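Local coordinates for protein nicotinate-nucleotide pyrophosphorylase (Francisella tularensis subsp. tularensis, PDB 3TQV) that probably catalyses the conversion of quinolinate and 5-phosphoribosyl 1-diphosphate to nicotinate ribonucleotide, carbon dioxide and diphosphate, a step on the way to NAD(+), at residues W79-S82 / V87-N90; R21-S26 / Q61-E66. All coordinates share one frame; numbering follows the deposited sequence.

Contact 1: W79-S82 / V87-N90; sequences WLYS and VPAN
Tyr-81 lays one face of its phenol ring against Val-87 and carries its far end on to Pro-88, and these three side chains make up the whole contact. The tightly packed part is at the valine, which is buried and gives 47 Å² to the contact. Its CG2 methyl sits over the ring on the side of the CB attachment, 3.6 Å from Tyr-81 CG, and makes a CH-pi contact, 4.0 Å from the ring centroid and 29° off the normal. The other methyl, CG1, stands above the centre of the same ring, 4.1 Å from its plane, so both branches of Val-87 lie on one face. The ring of Tyr-81 leaves the backbone anti to the carbonyl carbon (chi1 -71°), which helps place it under the methyls, and its CB already heads for residues 87-90. Leu-58 touches both Tyr-81 and Val-87, and Ile-93 of strand 92-97 touches Val-87.

The solvent side is at the hydroxyl end. Here Pro-88 is exposed and gives less surface, 26 Å², and its ring meets the tyrosine obliquely, with Pro-88 CD 3.6 Å from Tyr-81 CZ. Only about 143 Å² is buried in all.

In the fold, the contact ties the loop after strand 76-79 to the end of strand 86-87 and the start of the loop after it, within the N-terminal domain and away from the predicted substrate residues. The chemistry is mostly apolar, and across these segments the phenol OH meets only carbon of Pro-88. This is consistent with van der Waals packing and burial of apolar surface; directed bonds run to other strands, from the backbone of Leu-80 to Ile-93 and of Val-87 to Met-56.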
loop_
_atom_site.group_PDB
_atom_site.type_symbol
_atom_site.label_atom_id
_atom_site.label_comp_id
_atom_site.label_asym_id
_atom_site.label_seq_id
_atom_site.Cartn_x
_atom_site.Cartn_y
_atom_site.Cartn_z
ATOM N N TRP B 79 -4.239 -9.855 -23.470
ATOM C CA TRP B 79 -3.476 -8.696 -23.058
ATOM C C TRP B 79 -3.006 -7.853 -24.248
ATOM O O TRP B 79 -2.349 -8.347 -25.173
ATOM C CB TRP B 79 -2.292 -9.152 -22.212
ATOM C CG TRP B 79 -2.700 -9.695 -20.868
ATOM C CD1 TRP B 79 -2.912 -11.004 -20.531
ATOM C CD2 TRP B 79 -2.946 -8.931 -19.678
ATOM N NE1 TRP B 79 -3.269 -11.101 -19.210
ATOM C CE2 TRP B 79 -3.298 -9.845 -18.663
ATOM C CE3 TRP B 79 -2.896 -7.565 -19.375
ATOM C CZ2 TRP B 79 -3.606 -9.434 -17.366
ATOM C CZ3 TRP B 79 -3.201 -7.162 -18.085
ATOM C CH2 TRP B 79 -3.552 -8.092 -17.099
ATOM N N LEU B 80 -3.349 -6.575 -24.217
ATOM C CA LEU B 80 -2.925 -5.651 -25.263
ATOM C C LEU B 80 -1.613 -4.974 -24.894
ATOM O O LEU B 80 -0.918 -4.449 -25.745
ATOM C CB LEU B 80 -4.012 -4.604 -25.549
ATOM C CG LEU B 80 -5.206 -5.096 -26.371
ATOM C CD1 LEU B 80 -6.243 -5.827 -25.518
ATOM C CD2 LEU B 80 -5.852 -3.913 -27.052
ATOM N N TYR B 81 -1.306 -4.969 -23.605
ATOM C CA TYR B 81 -0.026 -4.510 -23.111
ATOM C C TYR B 81 0.491 -5.538 -22.124
ATOM O O TYR B 81 -0.296 -6.245 -21.503
ATOM C CB TYR B 81 -0.175 -3.161 -22.418
ATOM C CG TYR B 81 -0.446 -2.035 -23.369
ATOM C CD1 TYR B 81 0.596 -1.258 -23.864
ATOM C CD2 TYR B 81 -1.742 -1.752 -23.783
ATOM C CE1 TYR B 81 0.358 -0.221 -24.749
ATOM C CE2 TYR B 81 -1.997 -0.717 -24.672
ATOM C CZ TYR B 81 -0.939 0.048 -25.158
ATOM O OH TYR B 81 -1.178 1.078 -26.048
ATOM N N SER B 82 1.807 -5.631 -21.993
ATOM C CA SER B 82 2.419 -6.526 -21.023
ATOM C C SER B 82 3.093 -5.742 -19.896
ATOM O O SER B 82 3.335 -4.531 -20.014
ATOM C CB SER B 82 3.429 -7.449 -21.709
ATOM O OG SER B 82 4.308 -6.724 -22.565
ATOM N N VAL B 87 1.913 2.325 -20.923
ATOM C CA VAL B 87 0.578 2.340 -21.488
ATOM C C VAL B 87 0.048 3.763 -21.561
ATOM O O VAL B 87 0.034 4.481 -20.559
ATOM C CB VAL B 87 -0.379 1.522 -20.629
ATOM C CG1 VAL B 87 -1.798 1.583 -21.211
ATOM C CG2 VAL B 87 0.119 0.089 -20.508
ATOM N N PRO B 88 -0.396 4.181 -22.748
ATOM C CA PRO B 88 -0.889 5.548 -22.936
ATOM C C PRO B 88 -2.219 5.736 -22.256
ATOM O O PRO B 88 -3.013 4.805 -22.219
ATOM C CB PRO B 88 -1.081 5.654 -24.456
ATOM C CG PRO B 88 -0.342 4.476 -25.042
ATOM C CD PRO B 88 -0.417 3.408 -23.998
ATOM N N ALA B 89 -2.456 6.926 -21.721
ATOM C CA ALA B 89 -3.764 7.268 -21.161
ATOM C C ALA B 89 -4.908 6.881 -22.100
ATOM O O ALA B 89 -4.852 7.160 -23.303
ATOM C CB ALA B 89 -3.832 8.756 -20.827
ATOM N N ASN B 90 -5.914 6.218 -21.533
ATOM C CA ASN B 90 -7.151 5.874 -22.233
ATOM C C ASN B 90 -7.054 4.668 -23.152
ATOM O O ASN B 90 -7.927 4.436 -23.983
ATOM C CB ASN B 90 -7.728 7.096 -22.959
ATOM C CG ASN B 90 -8.226 8.159 -21.982
ATOM O OD1 ASN B 90 -8.917 7.843 -20.990
ATOM N ND2 ASN B 90 -7.854 9.420 -22.233
#

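Contact 2: R21-S26 / Q61-E66; sequences RLVRES and QDFANE
Two helices of the N-terminal part of the subunit pack against each other here: 16-31, near the start of the chain, and 61-71, which follows the short strand 56-57. In this helix-helix interface the segments 21-26 and 61-66 approach to 9.6 Å between axes and cross at -50°. Val-23 is the central residue. It reaches over to the second helix with both methyls, CG2 lying 3.8 Å from Glu-66 CG and CG1 4.0 Å from Glu-66 O, so the valine rests on the aliphatic stem and backbone of the glutamate rather than on its carboxylate. Glu-66 meets it with CB and CG because its chain starts anti to the backbone N and then bends at chi2 (48°), which turns the carboxylate off the line of the stem. That carboxylate does not reach Arg-24: Arg-24 NH2 and Glu-66 OE2 stay 5.3 Å apart, so any attraction between them acts at a distance.

Phe-63 closes the contact one helical turn before Glu-66. The same Val-23 CG2 comes to the edge of its ring, close to the ring plane, while Leu-22 approaches the neighbouring stretch of the ring obliquely. Elsewhere the phenylalanine stacks on Phe-113 and touches Leu-117, both of helix 100-130, and it also meets Val-19, one turn before Val-23 on helix 16-31; helix 100-130 thus packs on Phe-63 as well. Ser-26, further along helix 16-31, also faces helix 100-130 and packs on Pro-146 of the second subunit, so this helix lies near the dimer interface. Leu-22, Val-23 and Phe-63 are all buried, and Leu-22 CD1 meets Phe-63 CE1 at 4.0 Å.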
loop_
_atom_site.group_PDB
_atom_site.type_symbol
_atom_site.label_atom_id
_atom_site.label_comp_id
_atom_site.label_asym_id
_atom_site.label_seq_id
_atom_site.Cartn_x
_atom_site.Cartn_y
_atom_site.Cartn_z
ATOM N N ARG B 21 -1.008 -17.227 -3.333
ATOM C CA ARG B 21 -1.462 -17.023 -1.961
ATOM C C ARG B 21 -2.045 -15.632 -1.743
ATOM O O ARG B 21 -3.026 -15.459 -1.023
ATOM C CB ARG B 21 -0.317 -17.248 -0.982
ATOM C CG ARG B 21 -0.731 -17.128 0.453
ATOM C CD ARG B 21 0.315 -16.368 1.219
ATOM N NE ARG B 21 1.603 -17.050 1.179
ATOM C CZ ARG B 21 2.770 -16.449 1.402
ATOM N NH1 ARG B 21 2.811 -15.148 1.659
ATOM N NH2 ARG B 21 3.896 -17.145 1.346
ATOM N N LEU B 22 -1.419 -14.643 -2.363
ATOM C CA LEU B 22 -1.878 -13.272 -2.282
ATOM C C LEU B 22 -3.244 -13.077 -2.958
ATOM O O LEU B 22 -4.069 -12.290 -2.504
ATOM C CB LEU B 22 -0.837 -12.352 -2.913
ATOM C CG LEU B 22 0.128 -11.673 -1.944
ATOM C CD1 LEU B 22 1.249 -10.971 -2.697
ATOM C CD2 LEU B 22 -0.626 -10.696 -1.048
ATOM N N VAL B 23 -3.473 -13.790 -4.052
ATOM C CA VAL B 23 -4.741 -13.703 -4.753
ATOM C C VAL B 23 -5.815 -14.382 -3.921
ATOM O O VAL B 23 -6.812 -13.770 -3.571
ATOM C CB VAL B 23 -4.644 -14.315 -6.174
ATOM C CG1 VAL B 23 -6.029 -14.552 -6.770
ATOM C CG2 VAL B 23 -3.814 -13.407 -7.072
ATOM N N ARG B 24 -5.585 -15.646 -3.603
ATOM C CA ARG B 24 -6.435 -16.427 -2.704
ATOM C C ARG B 24 -6.979 -15.622 -1.503
ATOM O O ARG B 24 -8.189 -15.454 -1.350
ATOM C CB ARG B 24 -5.638 -17.636 -2.220
ATOM C CG ARG B 24 -6.342 -18.509 -1.206
ATOM C CD ARG B 24 -6.958 -19.703 -1.879
ATOM N NE ARG B 24 -5.995 -20.417 -2.715
ATOM C CZ ARG B 24 -6.325 -21.116 -3.801
ATOM N NH1 ARG B 24 -7.597 -21.191 -4.189
ATOM N NH2 ARG B 24 -5.382 -21.739 -4.507
ATOM N N GLU B 25 -6.077 -15.141 -0.653
ATOM C CA GLU B 25 -6.441 -14.321 0.500
ATOM C C GLU B 25 -7.230 -13.038 0.130
ATOM O O GLU B 25 -8.105 -12.601 0.876
ATOM C CB GLU B 25 -5.185 -13.974 1.308
ATOM C CG GLU B 25 -4.619 -15.134 2.105
ATOM C CD GLU B 25 -3.165 -14.908 2.525
ATOM O OE1 GLU B 25 -2.680 -13.760 2.398
ATOM O OE2 GLU B 25 -2.500 -15.880 2.965
ATOM N N SER B 26 -6.910 -12.448 -1.020
ATOM C CA SER B 26 -7.625 -11.278 -1.553
ATOM C C SER B 26 -9.056 -11.580 -1.941
ATOM O O SER B 26 -9.933 -10.746 -1.798
ATOM C CB SER B 26 -6.926 -10.770 -2.808
ATOM O OG SER B 26 -6.177 -9.612 -2.526
ATOM N N GLN B 61 -0.090 -8.241 -14.541
ATOM C CA GLN B 61 -0.523 -9.362 -15.386
ATOM C C GLN B 61 -0.691 -10.681 -14.629
ATOM O O GLN B 61 -1.794 -11.236 -14.587
ATOM C CB GLN B 61 0.439 -9.567 -16.556
ATOM C CG GLN B 61 0.083 -8.736 -17.786
ATOM C CD GLN B 61 0.976 -9.036 -18.984
ATOM O OE1 GLN B 61 0.495 -9.436 -20.042
ATOM N NE2 GLN B 61 2.273 -8.829 -18.822
ATOM N N ASP B 62 0.401 -11.166 -14.036
ATOM C CA ASP B 62 0.396 -12.424 -13.277
ATOM C C ASP B 62 -0.712 -12.551 -12.237
ATOM O O ASP B 62 -1.338 -13.601 -12.124
ATOM C CB ASP B 62 1.733 -12.646 -12.569
ATOM C CG ASP B 62 2.852 -12.898 -13.524
ATOM O OD1 ASP B 62 2.560 -13.303 -14.665
ATOM O OD2 ASP B 62 4.020 -12.694 -13.134
ATOM N N PHE B 63 -0.927 -11.499 -11.455
ATOM C CA PHE B 63 -2.001 -11.511 -10.461
ATOM C C PHE B 63 -3.385 -11.579 -11.099
ATOM O O PHE B 63 -4.173 -12.478 -10.805
ATOM C CB PHE B 63 -1.892 -10.300 -9.516
ATOM C CG PHE B 63 -0.641 -10.303 -8.678
ATOM C CD1 PHE B 63 -0.632 -10.900 -7.432
ATOM C CD2 PHE B 63 0.532 -9.732 -9.151
ATOM C CE1 PHE B 63 0.511 -10.925 -6.657
ATOM C CE2 PHE B 63 1.681 -9.744 -8.376
ATOM C CZ PHE B 63 1.665 -10.346 -7.122
ATOM N N ALA B 64 -3.678 -10.622 -11.967
ATOM C CA ALA B 64 -4.941 -10.619 -12.696
ATOM C C ALA B 64 -5.202 -12.002 -13.270
ATOM O O ALA B 64 -6.256 -12.583 -13.047
ATOM C CB ALA B 64 -4.896 -9.606 -13.793
ATOM N N ASN B 65 -4.222 -12.531 -13.999
ATOM C CA ASN B 65 -4.294 -13.888 -14.518
ATOM C C ASN B 65 -4.662 -14.893 -13.431
ATOM O O ASN B 65 -5.464 -15.808 -13.656
ATOM C CB ASN B 65 -2.955 -14.289 -15.147
ATOM C CG ASN B 65 -2.714 -13.640 -16.514
ATOM O OD1 ASN B 65 -3.617 -13.058 -17.116
ATOM N ND2 ASN B 65 -1.486 -13.753 -17.010
ATOM N N GLU B 66 -4.068 -14.729 -12.251
ATOM C CA GLU B 66 -4.249 -15.705 -11.196
ATOM C C GLU B 66 -5.633 -15.580 -10.582
ATOM O O GLU B 66 -6.241 -16.587 -10.205
ATOM C CB GLU B 66 -3.134 -15.601 -10.153
ATOM C CG GLU B 66 -3.202 -16.629 -9.018
ATOM C CD GLU B 66 -3.407 -18.054 -9.513
ATOM O OE1 GLU B 66 -3.164 -18.323 -10.717
ATOM O OE2 GLU B 66 -3.815 -18.908 -8.695
#

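Overall arrangement
Both segments of contact 2 precede those of contact 1 in the sequence, and the centres of the two contacts lie about 20 Å apart. Helix 61-71 bridges them: one side of it takes helix 16-31 in contact 2, while the other meets segment 79-82 itself, through Trp-79. The link is polar at one point, where Trp-79 NE1 is within 2.9 Å of Asn-65 OD1, a probable hydrogen bond, and is extended by Trp-79 packing on Gln-61 and Ala-64. Both contacts lie away from the residues predicted to bind substrate, which belong to the C-terminal domain. Contact 2 joins two helices, contact 1 a loop to a strand end, and Trp-79 with Asn-65 connects the two.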